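Local coordinates for protein starch synthase I (Hordeum vulgare, PDB 4HLN) that is a plant starch synthase of the glycosyltransferase type, built as two Rossmann-like domains in the GT-B arrangement, with a glycan bound in the model, at residues D270-V278 against F347-A355; K421-E431 against V507-D516. One frame throughout, in Å; residues are numbered along the deposited sequence.

How the contacts relate
Following the chain from the N terminus, contact 1 comes first. Its second segment, 347-355, closes a loop of 68 residues that opens after 270-278. Contact 2 follows later, where 507-516 returns to 421-431 after 75 residues. The two loops neither nest nor cross. Contact 1 joins the turn after strand 264-269 and the start of helix 276-284 to helix 347-354, in the domain built on the nine-stranded mixed sheet. Contact 2 joins two helices of the domain built on the six-stranded parallel sheet. The contacts lie on opposite sides of the chain's centre. Between contact 1 and contact 2 the centres are about 45 Å apart and the nearest atoms about 26 Å apart.

Contact 1 (D270-V278 against F347-A355); sequences DWHASLVPV and FLKGAVVTA
The ring of F347 is wedged between W271 and L275. W271 presents the CE3 edge of its indole to one side of the ring in an offset edge-to-face pair, the planes 69° apart. The two rings come closest at W271 CE3 and F347 CD2, 3.4 Å. On the opposite side, L275 CD1 sits over the face as a CH-pi contact, 4.3 Å from the F347 centroid. The backbone O of W271 lies at the edge of the same ring. Helix 235-252 adds to this pocket, with Q236 and T240 touching F347.

Next along, S274 fills the notch beside the start of helix 347-354. Its CB rests on F347 O at 3.3 Å. Its OG is turned back to D270 O, donating a 2.7 Å bond from above the carbonyl plane. That hydroxyl also touches the methyl L348 CD1.

The surroundings are those of a Rossmann-like domain. Segment 270-278 leaves strand 264-269 and enters helix 276-284, while helix 347-354 leads into strand 357-360. Strand 294-299 lies between those two strands in the sheet. Its L297 meets both S274 and A351.

A351 CB is the small bump on the second segment. It fits the hollow between S274 O and P277 CG, the latter 3.9 Å away. One turn on, P277 CB meets T354 OG1 at 3.5 Å, the two side chains crossing at about a right angle. A chi1 of 55° sets that hydroxyl between its own N and carbonyl carbon, from where it donates to G350 O. V278 CG2 lies against the bare backbone of G350, 3.8 Å from its O.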
# COMPACT_ATOMS: atom_id res chain seq x y z
N ASP A 270 -0.63 3.88 -9.80
CA ASP A 270 -1.58 4.98 -9.63
C ASP A 270 -1.84 5.74 -10.92
O ASP A 270 -1.52 5.25 -12.00
CB ASP A 270 -1.07 5.90 -8.52
CG ASP A 270 -1.05 5.21 -7.15
OD1 ASP A 270 -2.11 4.67 -6.73
OD2 ASP A 270 0.04 5.17 -6.52
N TRP A 271 -2.42 6.93 -10.84
CA TRP A 271 -2.85 7.55 -12.08
C TRP A 271 -1.69 8.11 -12.86
O TRP A 271 -1.74 8.18 -14.08
CB TRP A 271 -3.92 8.63 -11.86
CG TRP A 271 -3.41 9.95 -11.45
CD1 TRP A 271 -3.27 10.42 -10.17
CD2 TRP A 271 -2.97 11.02 -12.31
NE1 TRP A 271 -2.77 11.70 -10.18
CE2 TRP A 271 -2.59 12.10 -11.48
CE3 TRP A 271 -2.87 11.17 -13.70
CZ2 TRP A 271 -2.12 13.31 -12.00
CZ3 TRP A 271 -2.40 12.38 -14.22
CH2 TRP A 271 -2.04 13.44 -13.37
N HIS A 272 -0.63 8.48 -12.15
CA HIS A 272 0.52 9.11 -12.79
C HIS A 272 1.07 8.27 -13.93
O HIS A 272 1.54 8.80 -14.93
CB HIS A 272 1.61 9.41 -11.78
CG HIS A 272 1.13 10.24 -10.63
ND1 HIS A 272 0.66 9.69 -9.46
CD2 HIS A 272 1.04 11.58 -10.49
CE1 HIS A 272 0.30 10.66 -8.64
NE2 HIS A 272 0.52 11.82 -9.24
N ALA A 273 1.00 6.95 -13.78
CA ALA A 273 1.54 6.03 -14.78
C ALA A 273 0.44 5.29 -15.53
O ALA A 273 0.70 4.27 -16.16
CB ALA A 273 2.47 5.02 -14.10
N SER A 274 -0.79 5.78 -15.45
CA SER A 274 -1.94 4.97 -15.86
C SER A 274 -2.17 4.96 -17.35
O SER A 274 -2.98 4.20 -17.86
CB SER A 274 -3.22 5.43 -15.15
OG SER A 274 -3.36 4.77 -13.91
N LEU A 275 -1.46 5.82 -18.06
CA LEU A 275 -1.64 5.91 -19.49
C LEU A 275 -0.79 4.85 -20.18
O LEU A 275 -1.00 4.53 -21.35
CB LEU A 275 -1.28 7.31 -19.98
CG LEU A 275 -1.87 7.71 -21.33
CD1 LEU A 275 -3.36 8.01 -21.19
CD2 LEU A 275 -1.15 8.91 -21.88
N VAL A 276 0.18 4.30 -19.45
CA VAL A 276 1.11 3.34 -20.03
C VAL A 276 0.41 2.14 -20.70
O VAL A 276 0.67 1.83 -21.85
CB VAL A 276 2.12 2.86 -18.96
CG1 VAL A 276 2.80 1.58 -19.38
CG2 VAL A 276 3.12 3.97 -18.66
N PRO A 277 -0.49 1.46 -19.96
CA PRO A 277 -1.20 0.31 -20.53
C PRO A 277 -2.07 0.71 -21.70
O PRO A 277 -2.38 -0.13 -22.56
CB PRO A 277 -2.07 -0.18 -19.38
CG PRO A 277 -2.06 0.90 -18.37
CD PRO A 277 -0.82 1.68 -18.54
N VAL A 278 -2.47 1.97 -21.74
CA VAL A 278 -3.25 2.44 -22.89
C VAL A 278 -2.33 2.57 -24.10
O VAL A 278 -2.65 2.11 -25.18
CB VAL A 278 -3.98 3.78 -22.61
CG1 VAL A 278 -4.94 4.12 -23.74
CG2 VAL A 278 -4.72 3.72 -21.29
N PHE A 347 -7.55 9.04 -16.29
CA PHE A 347 -6.36 8.21 -16.37
C PHE A 347 -6.49 6.84 -15.71
O PHE A 347 -6.28 5.82 -16.37
CB PHE A 347 -5.14 8.94 -15.82
CG PHE A 347 -4.43 9.79 -16.85
CD1 PHE A 347 -5.16 10.44 -17.86
CD2 PHE A 347 -3.05 9.94 -16.82
CE1 PHE A 347 -4.52 11.23 -18.79
CE2 PHE A 347 -2.40 10.73 -17.76
CZ PHE A 347 -3.14 11.38 -18.74
N LEU A 348 -6.80 6.83 -14.42
CA LEU A 348 -6.89 5.59 -13.66
C LEU A 348 -7.92 4.67 -14.30
O LEU A 348 -7.67 3.47 -14.48
CB LEU A 348 -7.27 5.88 -12.22
CG LEU A 348 -7.02 4.74 -11.23
CD1 LEU A 348 -5.55 4.47 -11.22
CD2 LEU A 348 -7.47 5.13 -9.84
N LYS A 349 -9.07 5.24 -14.64
CA LYS A 349 -10.11 4.49 -15.32
C LYS A 349 -9.57 3.83 -16.60
O LYS A 349 -9.84 2.66 -16.87
CB LYS A 349 -11.28 5.42 -15.66
CG LYS A 349 -12.47 4.74 -16.32
CD LYS A 349 -12.40 4.81 -17.84
CE LYS A 349 -13.67 4.25 -18.49
NZ LYS A 349 -13.69 4.41 -19.99
N GLY A 350 -8.80 4.59 -17.38
CA GLY A 350 -8.19 4.12 -18.60
C GLY A 350 -7.32 2.89 -18.40
O GLY A 350 -7.36 1.95 -19.19
N ALA A 351 -6.55 2.90 -17.31
CA ALA A 351 -5.73 1.75 -16.95
C ALA A 351 -6.58 0.59 -16.46
O ALA A 351 -6.28 -0.56 -16.76
CB ALA A 351 -4.74 2.13 -15.87
N VAL A 352 -7.63 0.87 -15.70
CA VAL A 352 -8.46 -0.20 -15.16
C VAL A 352 -9.06 -0.96 -16.32
O VAL A 352 -9.23 -2.19 -16.29
CB VAL A 352 -9.59 0.35 -14.29
CG1 VAL A 352 -10.75 -0.61 -14.27
CG2 VAL A 352 -9.09 0.63 -12.89
N VAL A 353 -9.34 -0.21 -17.37
CA VAL A 353 -9.95 -0.78 -18.55
C VAL A 353 -8.96 -1.59 -19.41
O VAL A 353 -9.38 -2.53 -20.05
CB VAL A 353 -10.64 0.33 -19.36
CG1 VAL A 353 -10.57 0.05 -20.85
CG2 VAL A 353 -12.07 0.49 -18.89
N THR A 354 -7.67 -1.26 -19.38
CA THR A 354 -6.69 -1.87 -20.30
C THR A 354 -5.57 -2.70 -19.66
O THR A 354 -4.86 -3.41 -20.36
CB THR A 354 -6.00 -0.79 -21.15
OG1 THR A 354 -5.41 0.19 -20.29
CG2 THR A 354 -7.00 -0.13 -22.07
N ALA A 355 -5.39 -2.59 -18.36
CA ALA A 355 -4.30 -3.32 -17.70
C ALA A 355 -4.60 -4.79 -17.78
O ALA A 355 -5.73 -5.18 -18.06
CB ALA A 355 -4.17 -2.89 -16.25
O HOH W 1 -2.18 -2.77 -22.21

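Contact 2 (K421-E431 against V507-D516); sequences KAKCKAELQRE and VSHRITAGCD
K425 and D516 form a buried salt bridge, with K425 NZ 2.8 Å from D516 OD2 on the syn side of the carboxylate. The lysine is fully extended and meets the aspartate at about a right angle. Both ends have further partners: K425 NZ also donates to V440 O and E438 O, and D516 OD2 accepts from L442 N. K421 reaches the C-terminal end of helix 505-514. Its NZ donates to A513 O at 2.8 Å, from above the carbonyl plane, and weakly to C515 O. The last bend of its chain, chi4 65°, turns the ammonium in to these carbonyls. T539 OG1 is another partner of that NZ.

At the far end, E431 OE2 bridges to R510 NH1 at 2.8 Å. It comes in at the guanidinium edge, while R510 NE is bonded to C408 O.

Between these charges, L428 lays CD2 on the backbone of G514, 3.6 Å from its CA. G514 has no side chain, and this methyl takes its place. Beside it the backbones come close, K425 CA and G514 CA being 3.9 Å apart. C424 CB faces A513 CB beside it.

The short helix axes approach to 8.4 Å, their directions 125° apart. L428 and I511 rest on strand 442-446 of the Rossmann-like parallel sheet, at L442 and I446. D516 leads into strand 517-520, its backbone bonded to L442 and V540. Helix 576-592 adds F590 against K425 and D516.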
# COMPACT_ATOMS: atom_id res chain seq x y z
N LYS A 421 7.01 -12.98 26.58
CA LYS A 421 6.02 -11.97 26.24
C LYS A 421 5.28 -11.50 27.49
O LYS A 421 4.96 -10.31 27.63
CB LYS A 421 5.06 -12.50 25.17
CG LYS A 421 4.27 -11.41 24.48
CD LYS A 421 3.15 -11.97 23.61
CE LYS A 421 2.17 -10.87 23.18
NZ LYS A 421 2.78 -9.85 22.29
N ALA A 422 5.03 -12.42 28.42
CA ALA A 422 4.40 -12.06 29.69
C ALA A 422 5.24 -11.05 30.48
O ALA A 422 4.70 -10.11 31.06
CB ALA A 422 4.15 -13.31 30.51
N LYS A 423 6.55 -11.27 30.51
CA LYS A 423 7.47 -10.34 31.14
C LYS A 423 7.47 -8.98 30.45
O LYS A 423 7.49 -7.94 31.11
CB LYS A 423 8.88 -10.95 31.17
CG LYS A 423 8.89 -12.37 31.69
CD LYS A 423 10.29 -12.85 32.01
CE LYS A 423 10.26 -14.34 32.36
NZ LYS A 423 11.60 -14.90 32.72
N CYS A 424 7.42 -8.97 29.13
CA CYS A 424 7.35 -7.72 28.39
C CYS A 424 6.11 -6.94 28.80
O CYS A 424 6.18 -5.73 29.03
CB CYS A 424 7.39 -7.95 26.86
SG CYS A 424 9.07 -8.43 26.24
N LYS A 425 4.99 -7.64 28.90
CA LYS A 425 3.73 -7.01 29.29
C LYS A 425 3.81 -6.38 30.68
O LYS A 425 3.29 -5.28 30.91
CB LYS A 425 2.58 -8.02 29.28
CG LYS A 425 1.23 -7.40 29.62
CD LYS A 425 0.18 -8.48 29.79
CE LYS A 425 -1.19 -7.90 30.03
NZ LYS A 425 -2.22 -8.96 29.92
N ALA A 426 4.45 -7.09 31.60
CA ALA A 426 4.55 -6.64 32.97
C ALA A 426 5.44 -5.41 32.97
O ALA A 426 5.11 -4.39 33.58
CB ALA A 426 5.12 -7.72 33.83
N GLU A 427 6.56 -5.51 32.26
CA GLU A 427 7.51 -4.42 32.18
C GLU A 427 6.92 -3.21 31.48
O GLU A 427 7.33 -2.08 31.71
CB GLU A 427 8.78 -4.89 31.49
CG GLU A 427 9.69 -5.68 32.39
CD GLU A 427 10.01 -4.94 33.68
OE1 GLU A 427 10.85 -4.00 33.64
OE2 GLU A 427 9.41 -5.27 34.73
N LEU A 428 5.96 -3.46 30.61
CA LEU A 428 5.31 -2.39 29.90
C LEU A 428 4.30 -1.71 30.81
O LEU A 428 4.23 -0.49 30.87
CB LEU A 428 4.64 -2.91 28.62
CG LEU A 428 3.83 -1.90 27.80
CD1 LEU A 428 4.73 -0.79 27.25
CD2 LEU A 428 3.09 -2.61 26.68
N GLN A 429 3.50 -2.50 31.53
CA GLN A 429 2.57 -1.93 32.49
C GLN A 429 3.33 -1.06 33.47
O GLN A 429 2.90 0.05 33.82
CB GLN A 429 1.79 -3.01 33.23
CG GLN A 429 0.74 -3.66 32.36
CD GLN A 429 0.26 -5.00 32.90
OE1 GLN A 429 1.03 -5.75 33.50
NE2 GLN A 429 -1.01 -5.31 32.66
N ARG A 430 4.50 -1.53 33.89
CA ARG A 430 5.31 -0.77 34.83
C ARG A 430 5.76 0.56 34.23
O ARG A 430 5.59 1.61 34.85
CB ARG A 430 6.48 -1.61 35.34
CG ARG A 430 6.05 -2.77 36.24
CD ARG A 430 7.22 -3.38 37.00
NE ARG A 430 7.31 -4.82 36.79
CZ ARG A 430 6.84 -5.73 37.64
NH1 ARG A 430 6.25 -5.36 38.76
NH2 ARG A 430 6.96 -7.02 37.36
N GLU A 431 6.32 0.52 33.03
CA GLU A 431 6.74 1.73 32.35
C GLU A 431 5.60 2.76 32.18
O GLU A 431 5.84 3.97 32.18
CB GLU A 431 7.30 1.35 30.99
CG GLU A 431 8.13 2.41 30.30
CD GLU A 431 8.65 1.93 28.94
OE1 GLU A 431 8.52 0.72 28.64
OE2 GLU A 431 9.20 2.77 28.18
N VAL A 507 9.64 2.80 22.12
CA VAL A 507 8.40 2.58 22.87
C VAL A 507 7.35 1.85 22.03
O VAL A 507 6.56 1.06 22.56
CB VAL A 507 7.83 3.89 23.42
CG1 VAL A 507 6.44 3.66 24.00
CG2 VAL A 507 8.75 4.47 24.50
N SER A 508 7.35 2.10 20.73
CA SER A 508 6.41 1.41 19.87
C SER A 508 6.74 -0.08 19.78
O SER A 508 5.83 -0.92 19.70
CB SER A 508 6.36 2.06 18.48
OG SER A 508 7.61 1.97 17.84
N HIS A 509 8.02 -0.42 19.83
CA HIS A 509 8.42 -1.83 19.83
C HIS A 509 7.92 -2.51 21.10
O HIS A 509 7.37 -3.61 21.06
CB HIS A 509 9.95 -1.99 19.71
CG HIS A 509 10.48 -1.87 18.31
ND1 HIS A 509 11.04 -2.94 17.63
CD2 HIS A 509 10.54 -0.82 17.46
CE1 HIS A 509 11.41 -2.55 16.42
NE2 HIS A 509 11.12 -1.27 16.29
N ARG A 510 8.10 -1.84 22.24
CA ARG A 510 7.67 -2.39 23.53
C ARG A 510 6.16 -2.50 23.66
O ARG A 510 5.65 -3.42 24.30
CB ARG A 510 8.20 -1.55 24.67
CG ARG A 510 9.58 -1.93 25.11
CD ARG A 510 10.11 -0.91 26.10
NE ARG A 510 11.36 -0.36 25.60
CZ ARG A 510 11.68 0.92 25.63
NH1 ARG A 510 10.85 1.81 26.16
NH2 ARG A 510 12.85 1.31 25.13
N ILE A 511 5.44 -1.55 23.06
CA ILE A 511 3.99 -1.64 23.05
C ILE A 511 3.58 -2.85 22.22
O ILE A 511 2.74 -3.65 22.64
CB ILE A 511 3.33 -0.38 22.49
CG1 ILE A 511 3.28 0.69 23.58
CG2 ILE A 511 1.91 -0.67 22.03
CD1 ILE A 511 3.08 2.07 23.05
N THR A 512 4.19 -2.98 21.05
CA THR A 512 3.84 -4.08 20.16
C THR A 512 4.04 -5.41 20.86
O THR A 512 3.18 -6.29 20.79
CB THR A 512 4.68 -4.03 18.88
OG1 THR A 512 4.49 -2.77 18.25
CG2 THR A 512 4.27 -5.14 17.92
N ALA A 513 5.17 -5.54 21.56
CA ALA A 513 5.46 -6.77 22.28
C ALA A 513 4.61 -6.94 23.53
O ALA A 513 4.19 -8.05 23.83
CB ALA A 513 6.96 -6.87 22.61
N GLY A 514 4.36 -5.85 24.25
CA GLY A 514 3.68 -5.92 25.53
C GLY A 514 2.19 -6.19 25.48
O GLY A 514 1.67 -6.97 26.29
N CYS A 515 1.51 -5.57 24.52
CA CYS A 515 0.06 -5.69 24.35
C CYS A 515 -0.39 -7.06 23.90
O CYS A 515 0.34 -7.79 23.23
CB CYS A 515 -0.46 -4.68 23.34
SG CYS A 515 -0.30 -2.97 23.86
N ASP A 516 -1.64 -7.38 24.23
CA ASP A 516 -2.24 -8.64 23.84
C ASP A 516 -2.94 -8.46 22.50
O ASP A 516 -2.92 -9.36 21.65
CB ASP A 516 -3.23 -9.11 24.90
CG ASP A 516 -2.57 -9.28 26.27
OD1 ASP A 516 -1.57 -10.03 26.37
OD2 ASP A 516 -3.04 -8.64 27.24